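Local coordinates for LbaCas13a H328A (C2c2) (Lachnospiraceae bacterium NK4A179, PDB 5WLH), which binds a CRISPR guide RNA and, as a Cas13a effector, probably uses it to recognise and cleave target RNA, at residues F487-L498 and Y928-A939. Residues are numbered along the deposited sequence; the frame is centred on the assembly and turned at random. Where two conformers were deposited one is given.
Sequences FDYELIKAEEML and YKQYVWDIYRRA. With nucleotides of chain B.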
loop_
_atom_site.group_PDB
_atom_site.type_symbol
_atom_site.label_atom_id
_atom_site.label_comp_id
_atom_site.label_asym_id
_atom_site.label_seq_id
_atom_site.Cartn_x
_atom_site.Cartn_y
_atom_site.Cartn_z
ATOM N N PHE A 487 16.872 -7.017 8.507
ATOM C CA PHE A 487 17.331 -6.085 7.482
ATOM C C PHE A 487 17.300 -6.735 6.103
ATOM O O PHE A 487 16.985 -6.070 5.107
ATOM C CB PHE A 487 18.754 -5.608 7.797
ATOM C CG PHE A 487 18.885 -4.982 9.147
ATOM C CD1 PHE A 487 18.455 -3.678 9.357
ATOM C CD2 PHE A 487 19.410 -5.692 10.205
ATOM C CE1 PHE A 487 18.554 -3.080 10.615
ATOM C CE2 PHE A 487 19.519 -5.114 11.462
ATOM C CZ PHE A 487 19.107 -3.794 11.665
ATOM N N ASP A 488 17.651 -8.031 6.029
ATOM C CA ASP A 488 17.587 -8.756 4.758
ATOM C C ASP A 488 16.199 -8.657 4.147
ATOM O O ASP A 488 16.044 -8.462 2.935
ATOM C CB ASP A 488 17.931 -10.243 4.960
ATOM C CG ASP A 488 19.390 -10.480 5.280
ATOM O OD1 ASP A 488 20.236 -9.700 4.826
ATOM O OD2 ASP A 488 19.682 -11.472 5.965
ATOM N N TYR A 489 15.172 -8.849 4.975
ATOM C CA TYR A 489 13.808 -8.811 4.457
ATOM C C TYR A 489 13.360 -7.391 4.153
ATOM O O TYR A 489 12.524 -7.183 3.266
ATOM C CB TYR A 489 12.870 -9.492 5.443
ATOM C CG TYR A 489 12.661 -10.970 5.132
ATOM C CD1 TYR A 489 13.662 -11.722 4.532
ATOM C CD2 TYR A 489 11.464 -11.596 5.445
ATOM C CE1 TYR A 489 13.459 -13.077 4.235
ATOM C CE2 TYR A 489 11.249 -12.947 5.168
ATOM C CZ TYR A 489 12.250 -13.674 4.563
ATOM O OH TYR A 489 12.021 -14.992 4.293
ATOM N N GLU A 490 13.877 -6.398 4.876
ATOM C CA GLU A 490 13.603 -5.024 4.476
ATOM C C GLU A 490 14.109 -4.763 3.057
ATOM O O GLU A 490 13.412 -4.152 2.239
ATOM C CB GLU A 490 14.235 -4.059 5.477
ATOM C CG GLU A 490 13.582 -4.079 6.844
ATOM C CD GLU A 490 14.085 -2.943 7.694
ATOM O OE1 GLU A 490 13.402 -1.887 7.751
ATOM O OE2 GLU A 490 15.186 -3.110 8.273
ATOM N N LEU A 491 15.309 -5.244 2.741
ATOM C CA LEU A 491 15.835 -5.089 1.386
ATOM C C LEU A 491 14.946 -5.790 0.364
ATOM O O LEU A 491 14.662 -5.232 -0.703
ATOM C CB LEU A 491 17.258 -5.640 1.309
ATOM C CG LEU A 491 18.354 -4.838 2.032
ATOM C CD1 LEU A 491 19.635 -5.651 2.010
ATOM C CD2 LEU A 491 18.570 -3.500 1.353
ATOM N N ILE A 492 14.483 -7.006 0.678
ATOM C CA ILE A 492 13.567 -7.697 -0.233
ATOM C C ILE A 492 12.316 -6.864 -0.453
ATOM O O ILE A 492 11.846 -6.707 -1.586
ATOM C CB ILE A 492 13.210 -9.096 0.301
ATOM C CG1 ILE A 492 14.424 -10.030 0.225
ATOM C CG2 ILE A 492 12.033 -9.687 -0.505
ATOM C CD1 ILE A 492 14.185 -11.336 0.934
ATOM N N LYS A 493 11.761 -6.307 0.626
ATOM C CA LYS A 493 10.558 -5.491 0.492
ATOM C C LYS A 493 10.811 -4.299 -0.419
ATOM O O LYS A 493 10.015 -4.022 -1.323
ATOM C CB LYS A 493 10.063 -5.036 1.866
ATOM C CG LYS A 493 8.650 -4.449 1.814
ATOM C CD LYS A 493 8.337 -3.545 3.012
ATOM C CE LYS A 493 6.970 -2.851 2.865
ATOM N NZ LYS A 493 5.959 -3.703 2.172
ATOM N N ALA A 494 11.938 -3.602 -0.219
ATOM C CA ALA A 494 12.281 -2.479 -1.085
ATOM C C ALA A 494 12.252 -2.907 -2.544
ATOM O O ALA A 494 11.577 -2.290 -3.375
ATOM C CB ALA A 494 13.660 -1.920 -0.716
ATOM N N GLU A 495 12.930 -4.011 -2.851
ATOM C CA GLU A 495 13.035 -4.427 -4.245
ATOM C C GLU A 495 11.689 -4.884 -4.770
ATOM O O GLU A 495 11.314 -4.550 -5.900
ATOM C CB GLU A 495 14.071 -5.554 -4.371
ATOM C CG GLU A 495 14.339 -6.010 -5.806
ATOM C CD GLU A 495 15.474 -7.024 -5.836
ATOM O OE1 GLU A 495 15.234 -8.183 -5.435
ATOM O OE2 GLU A 495 16.605 -6.649 -6.225
ATOM N N GLU A 496 10.961 -5.682 -3.972
ATOM C CA GLU A 496 9.674 -6.199 -4.431
ATOM C C GLU A 496 8.664 -5.084 -4.621
ATOM O O GLU A 496 7.875 -5.118 -5.570
ATOM C CB GLU A 496 9.150 -7.259 -3.463
ATOM C CG GLU A 496 10.014 -8.522 -3.539
ATOM C CD GLU A 496 9.495 -9.696 -2.718
ATOM O OE1 GLU A 496 8.595 -9.506 -1.891
ATOM O OE2 GLU A 496 10.013 -10.827 -2.915
ATOM N N MET A 497 8.684 -4.073 -3.749
ATOM C CA MET A 497 7.783 -2.937 -3.949
ATOM C C MET A 497 8.067 -2.262 -5.281
ATOM O O MET A 497 7.153 -2.011 -6.068
ATOM C CB MET A 497 7.923 -1.913 -2.815
ATOM C CG MET A 497 7.499 -2.393 -1.448
ATOM S SD MET A 497 5.736 -2.406 -1.170
ATOM C CE MET A 497 5.438 -0.671 -0.799
ATOM N N LEU A 498 9.343 -1.969 -5.554
ATOM C CA LEU A 498 9.663 -1.270 -6.792
ATOM C C LEU A 498 9.333 -2.131 -7.999
ATOM O O LEU A 498 8.815 -1.626 -9.005
ATOM C CB LEU A 498 11.138 -0.859 -6.814
ATOM C CG LEU A 498 11.516 -0.048 -8.063
ATOM C CD1 LEU A 498 10.793 1.297 -8.044
ATOM C CD2 LEU A 498 13.033 0.137 -8.147
ATOM N N TYR A 928 12.288 3.918 -3.203
ATOM C CA TYR A 928 13.162 2.750 -3.206
ATOM C C TYR A 928 14.574 3.120 -2.761
ATOM O O TYR A 928 15.169 2.455 -1.900
ATOM C CB TYR A 928 13.181 2.137 -4.610
ATOM C CG TYR A 928 14.244 1.080 -4.770
ATOM C CD1 TYR A 928 14.013 -0.215 -4.324
ATOM C CD2 TYR A 928 15.463 1.366 -5.358
ATOM C CE1 TYR A 928 14.966 -1.174 -4.431
ATOM C CE2 TYR A 928 16.441 0.386 -5.488
ATOM C CZ TYR A 928 16.166 -0.888 -5.031
ATOM O OH TYR A 928 17.082 -1.900 -5.131
ATOM N N LYS A 929 15.143 4.166 -3.364
ATOM C CA LYS A 929 16.537 4.491 -3.075
ATOM C C LYS A 929 16.715 4.867 -1.607
ATOM O O LYS A 929 17.678 4.436 -0.959
ATOM C CB LYS A 929 17.002 5.623 -3.981
ATOM C CG LYS A 929 18.493 5.953 -3.823
ATOM C CD LYS A 929 18.898 7.086 -4.761
ATOM C CE LYS A 929 20.408 7.343 -4.675
ATOM N NZ LYS A 929 20.910 8.139 -5.827
ATOM N N GLN A 930 15.779 5.640 -1.065
ATOM C CA GLN A 930 15.870 6.061 0.326
ATOM C C GLN A 930 15.707 4.886 1.268
ATOM O O GLN A 930 16.374 4.825 2.301
ATOM C CB GLN A 930 14.809 7.114 0.634
ATOM C CG GLN A 930 15.129 7.933 1.886
ATOM C CD GLN A 930 14.688 7.281 3.169
ATOM O OE1 GLN A 930 13.780 6.439 3.172
ATOM N NE2 GLN A 930 15.296 7.703 4.295
ATOM N N TYR A 931 14.779 3.973 0.952
ATOM C CA TYR A 931 14.561 2.802 1.799
ATOM C C TYR A 931 15.820 1.944 1.857
ATOM O O TYR A 931 16.290 1.571 2.936
ATOM C CB TYR A 931 13.360 2.019 1.250
ATOM C CG TYR A 931 12.778 0.900 2.089
ATOM C CD1 TYR A 931 13.143 0.693 3.420
ATOM C CD2 TYR A 931 11.833 0.049 1.527
ATOM C CE1 TYR A 931 12.584 -0.355 4.158
ATOM C CE2 TYR A 931 11.278 -0.968 2.246
ATOM C CZ TYR A 931 11.654 -1.180 3.548
ATOM O OH TYR A 931 11.074 -2.232 4.220
ATOM N N VAL A 932 16.419 1.675 0.703
ATOM C CA VAL A 932 17.632 0.866 0.692
ATOM C C VAL A 932 18.729 1.559 1.491
ATOM O O VAL A 932 19.437 0.925 2.278
ATOM C CB VAL A 932 18.060 0.584 -0.760
ATOM C CG1 VAL A 932 19.455 -0.029 -0.808
ATOM C CG2 VAL A 932 17.026 -0.336 -1.463
ATOM N N TRP A 933 18.885 2.871 1.303
ATOM C CA TRP A 933 19.881 3.607 2.079
ATOM C C TRP A 933 19.605 3.480 3.572
ATOM O O TRP A 933 20.524 3.258 4.372
ATOM C CB TRP A 933 19.875 5.074 1.639
ATOM C CG TRP A 933 20.633 6.056 2.526
ATOM C CD1 TRP A 933 21.953 6.433 2.404
ATOM C CD2 TRP A 933 20.104 6.801 3.624
ATOM N NE1 TRP A 933 22.271 7.362 3.373
ATOM C CE2 TRP A 933 21.161 7.594 4.143
ATOM C CE3 TRP A 933 18.850 6.870 4.235
ATOM C CZ2 TRP A 933 20.986 8.450 5.227
ATOM C CZ3 TRP A 933 18.681 7.711 5.319
ATOM C CH2 TRP A 933 19.748 8.496 5.805
ATOM N N ASP A 934 18.336 3.597 3.961
ATOM C CA ASP A 934 17.995 3.587 5.377
ATOM C C ASP A 934 18.248 2.218 5.999
ATOM O O ASP A 934 18.675 2.120 7.157
ATOM C CB ASP A 934 16.534 4.006 5.548
ATOM C CG ASP A 934 16.175 4.248 6.995
ATOM O OD1 ASP A 934 16.712 5.215 7.578
ATOM O OD2 ASP A 934 15.364 3.478 7.548
ATOM N N ILE A 935 17.989 1.152 5.245
ATOM C CA ILE A 935 18.253 -0.196 5.743
ATOM C C ILE A 935 19.740 -0.392 5.985
ATOM O O ILE A 935 20.156 -0.916 7.025
ATOM C CB ILE A 935 17.733 -1.253 4.764
ATOM C CG1 ILE A 935 16.207 -1.144 4.597
ATOM C CG2 ILE A 935 18.124 -2.653 5.284
ATOM C CD1 ILE A 935 15.718 -1.758 3.285
ATOM N N TYR A 936 20.559 -0.028 4.997
ATOM C CA TYR A 936 21.992 -0.196 5.167
ATOM C C TYR A 936 22.496 0.674 6.308
ATOM O O TYR A 936 23.389 0.270 7.061
ATOM C CB TYR A 936 22.700 0.135 3.864
ATOM C CG TYR A 936 22.638 -1.017 2.881
ATOM C CD1 TYR A 936 23.159 -2.265 3.209
ATOM C CD2 TYR A 936 22.034 -0.868 1.646
ATOM C CE1 TYR A 936 23.091 -3.323 2.320
ATOM C CE2 TYR A 936 21.968 -1.925 0.745
ATOM C CZ TYR A 936 22.493 -3.141 1.090
ATOM O OH TYR A 936 22.431 -4.187 0.203
ATOM N N ARG A 937 21.933 1.875 6.441
ATOM C CA ARG A 937 22.297 2.755 7.545
ATOM C C ARG A 937 22.048 2.076 8.885
ATOM O O ARG A 937 22.906 2.092 9.777
ATOM C CB ARG A 937 21.490 4.050 7.445
ATOM C CG ARG A 937 21.758 5.058 8.540
ATOM C CD ARG A 937 20.782 6.241 8.399
ATOM N NE ARG A 937 19.398 5.886 8.712
ATOM C CZ ARG A 937 18.920 5.688 9.937
ATOM N NH1 ARG A 937 19.714 5.803 10.999
ATOM N NH2 ARG A 937 17.645 5.356 10.106
ATOM N N ARG A 938 20.865 1.478 9.045
ATOM C CA ARG A 938 20.512 0.854 10.312
ATOM C C ARG A 938 21.247 -0.465 10.512
ATOM O O ARG A 938 21.675 -0.769 11.629
ATOM C CB ARG A 938 18.989 0.675 10.399
ATOM C CG ARG A 938 18.251 2.014 10.601
ATOM C CD ARG A 938 16.734 1.825 10.741
ATOM N NE ARG A 938 16.099 1.638 9.430
ATOM C CZ ARG A 938 15.688 0.463 8.964
ATOM N NH1 ARG A 938 15.852 -0.630 9.689
ATOM N NH2 ARG A 938 15.118 0.377 7.764
ATOM N N ALA A 939 21.440 -1.242 9.438
ATOM C CA ALA A 939 22.295 -2.422 9.542
ATOM C C ALA A 939 23.696 -2.019 9.986
ATOM O O ALA A 939 24.284 -2.652 10.869
ATOM C CB ALA A 939 22.352 -3.165 8.206
ATOM P P A B 25 8.817 -1.099 11.779
ATOM O OP1 A B 25 10.244 -0.971 12.199
ATOM O OP2 A B 25 7.745 -0.543 12.634
ATOM O "O5'" A B 25 8.702 -0.447 10.339
ATOM C "C5'" A B 25 7.517 -0.561 9.562
ATOM C "C4'" A B 25 7.845 -0.881 8.129
ATOM O "O4'" A B 25 8.407 0.290 7.473
ATOM C "C3'" A B 25 8.859 -2.011 7.929
ATOM O "O3'" A B 25 8.475 -2.768 6.789
ATOM C "C2'" A B 25 10.139 -1.269 7.577
ATOM O "O2'" A B 25 11.056 -2.026 6.812
ATOM C "C1'" A B 25 9.581 -0.097 6.785
ATOM N N9 A B 25 10.507 1.022 6.668
ATOM C C8 A B 25 11.464 1.414 7.572
ATOM N N7 A B 25 12.192 2.423 7.151
ATOM C C5 A B 25 11.676 2.692 5.891
ATOM C C6 A B 25 12.014 3.649 4.928
ATOM N N6 A B 25 12.994 4.536 5.113
ATOM N N1 A B 25 11.327 3.651 3.768
ATOM C C2 A B 25 10.347 2.758 3.585
ATOM N N3 A B 25 9.943 1.805 4.427
ATOM C C4 A B 25 10.652 1.832 5.569
ATOM P P A B 26 7.593 -4.080 6.986
ATOM O OP1 A B 26 6.797 -4.248 5.745
ATOM O OP2 A B 26 6.975 -4.020 8.329
ATOM O "O5'" A B 26 8.677 -5.237 7.031
ATOM C "C5'" A B 26 9.334 -5.707 5.857
ATOM C "C4'" A B 26 9.783 -7.130 6.071
ATOM O "O4'" A B 26 10.848 -7.138 7.062
ATOM C "C3'" A B 26 8.694 -8.042 6.621
ATOM O "O3'" A B 26 8.943 -9.376 6.195
ATOM C "C2'" A B 26 8.915 -7.934 8.126
ATOM O "O2'" A B 26 8.370 -8.980 8.900
ATOM C "C1'" A B 26 10.442 -7.865 8.208
ATOM N N9 A B 26 10.876 -7.109 9.378
ATOM C C8 A B 26 11.080 -5.755 9.449
ATOM N N7 A B 26 11.415 -5.351 10.661
ATOM C C5 A B 26 11.428 -6.514 11.401
ATOM C C6 A B 26 11.727 -6.739 12.758
ATOM N N6 A B 26 12.052 -5.733 13.583
ATOM N N1 A B 26 11.635 -7.998 13.213
ATOM C C2 A B 26 11.300 -8.984 12.360
ATOM N N3 A B 26 11.006 -8.885 11.064
ATOM C C4 A B 26 11.098 -7.609 10.641
ATOM P P U B 27 7.720 -10.386 5.959
ATOM O OP1 U B 27 7.058 -10.651 7.233
ATOM O OP2 U B 27 8.180 -11.562 5.172
ATOM O "O5'" U B 27 6.733 -9.542 5.053
ATOM C "C5'" U B 27 5.575 -10.134 4.500
ATOM C "C4'" U B 27 4.562 -9.056 4.250
ATOM O "O4'" U B 27 3.966 -8.677 5.516
ATOM C "C3'" U B 27 5.132 -7.756 3.648
ATOM O "O3'" U B 27 4.233 -7.265 2.674
ATOM C "C2'" U B 27 5.079 -6.788 4.826
ATOM O "O2'" U B 27 4.995 -5.422 4.460
ATOM C "C1'" U B 27 3.817 -7.284 5.512
ATOM N N1 U B 27 3.548 -6.765 6.858
ATOM C C2 U B 27 2.205 -6.661 7.209
ATOM O O2 U B 27 1.309 -7.055 6.487
ATOM N N3 U B 27 1.956 -6.116 8.451
ATOM C C4 U B 27 2.910 -5.665 9.338
ATOM O O4 U B 27 2.548 -5.183 10.421
ATOM C C5 U B 27 4.265 -5.782 8.879
ATOM C C6 U B 27 4.539 -6.306 7.682
HETATM O O HOH W 1 17.072 -4.223 -6.866
#
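Helices 486-517 and 915-941 lie side by side and antiparallel, and one flank of the pair is an RNA-binding surface where Glu490, held by Arg938, joins Tyr931 and Gln930 in binding A25 of chain B, a nucleotide of the bound guide RNA. The axes of segments 487-498 and 928-939 approach to 9.4 Å, their directions 174° apart. Arg938 grips the Glu490 carboxylate end-on: NH1 meets the syn lone pair of OE2 at 2.9 Å, nearly straight at 166°, while NH2 reaches OE1 at 2.8 Å, tilted from both planes. The same guanidinium turns NE to OD2 of Asp934, whose OD1 takes two bonds from Arg937; this network fixes the rotation of Arg938. Glu490 OE1 also accepts the A25 O2' hydroxyl, which in turn receives the Tyr931 OH at 2.6 Å. The Tyr931 ring, with CG anti to the backbone N (chi1 -169°), puts one face against the adenine, N3 over its centre, while Gln930 OE1 takes the N6 amino group. Lys493 passes its CD along the edge of that ring and carries NZ to O2' of U27 of chain B and to a further phosphate. Much of the remaining seam is apolar. Ile935 CD1 presses on the Glu490 backbone and Leu491, Ala494 CB sits 3.5 Å from Tyr931 CD2, and Ala939 CA lies over the centre of the Phe487 ring. At the other end, Leu498 CD2 and Val932 CG2 cover opposite faces of the Tyr928 ring; a polar exception is its hydroxyl, which shares a water with Glu495 OE2. An antiparallel helix pair thus forms a nucleotide-binding site combining tyrosine-base stacking, base-edge recognition and a ribose 2'-hydroxyl grip, a combination suited to RNA.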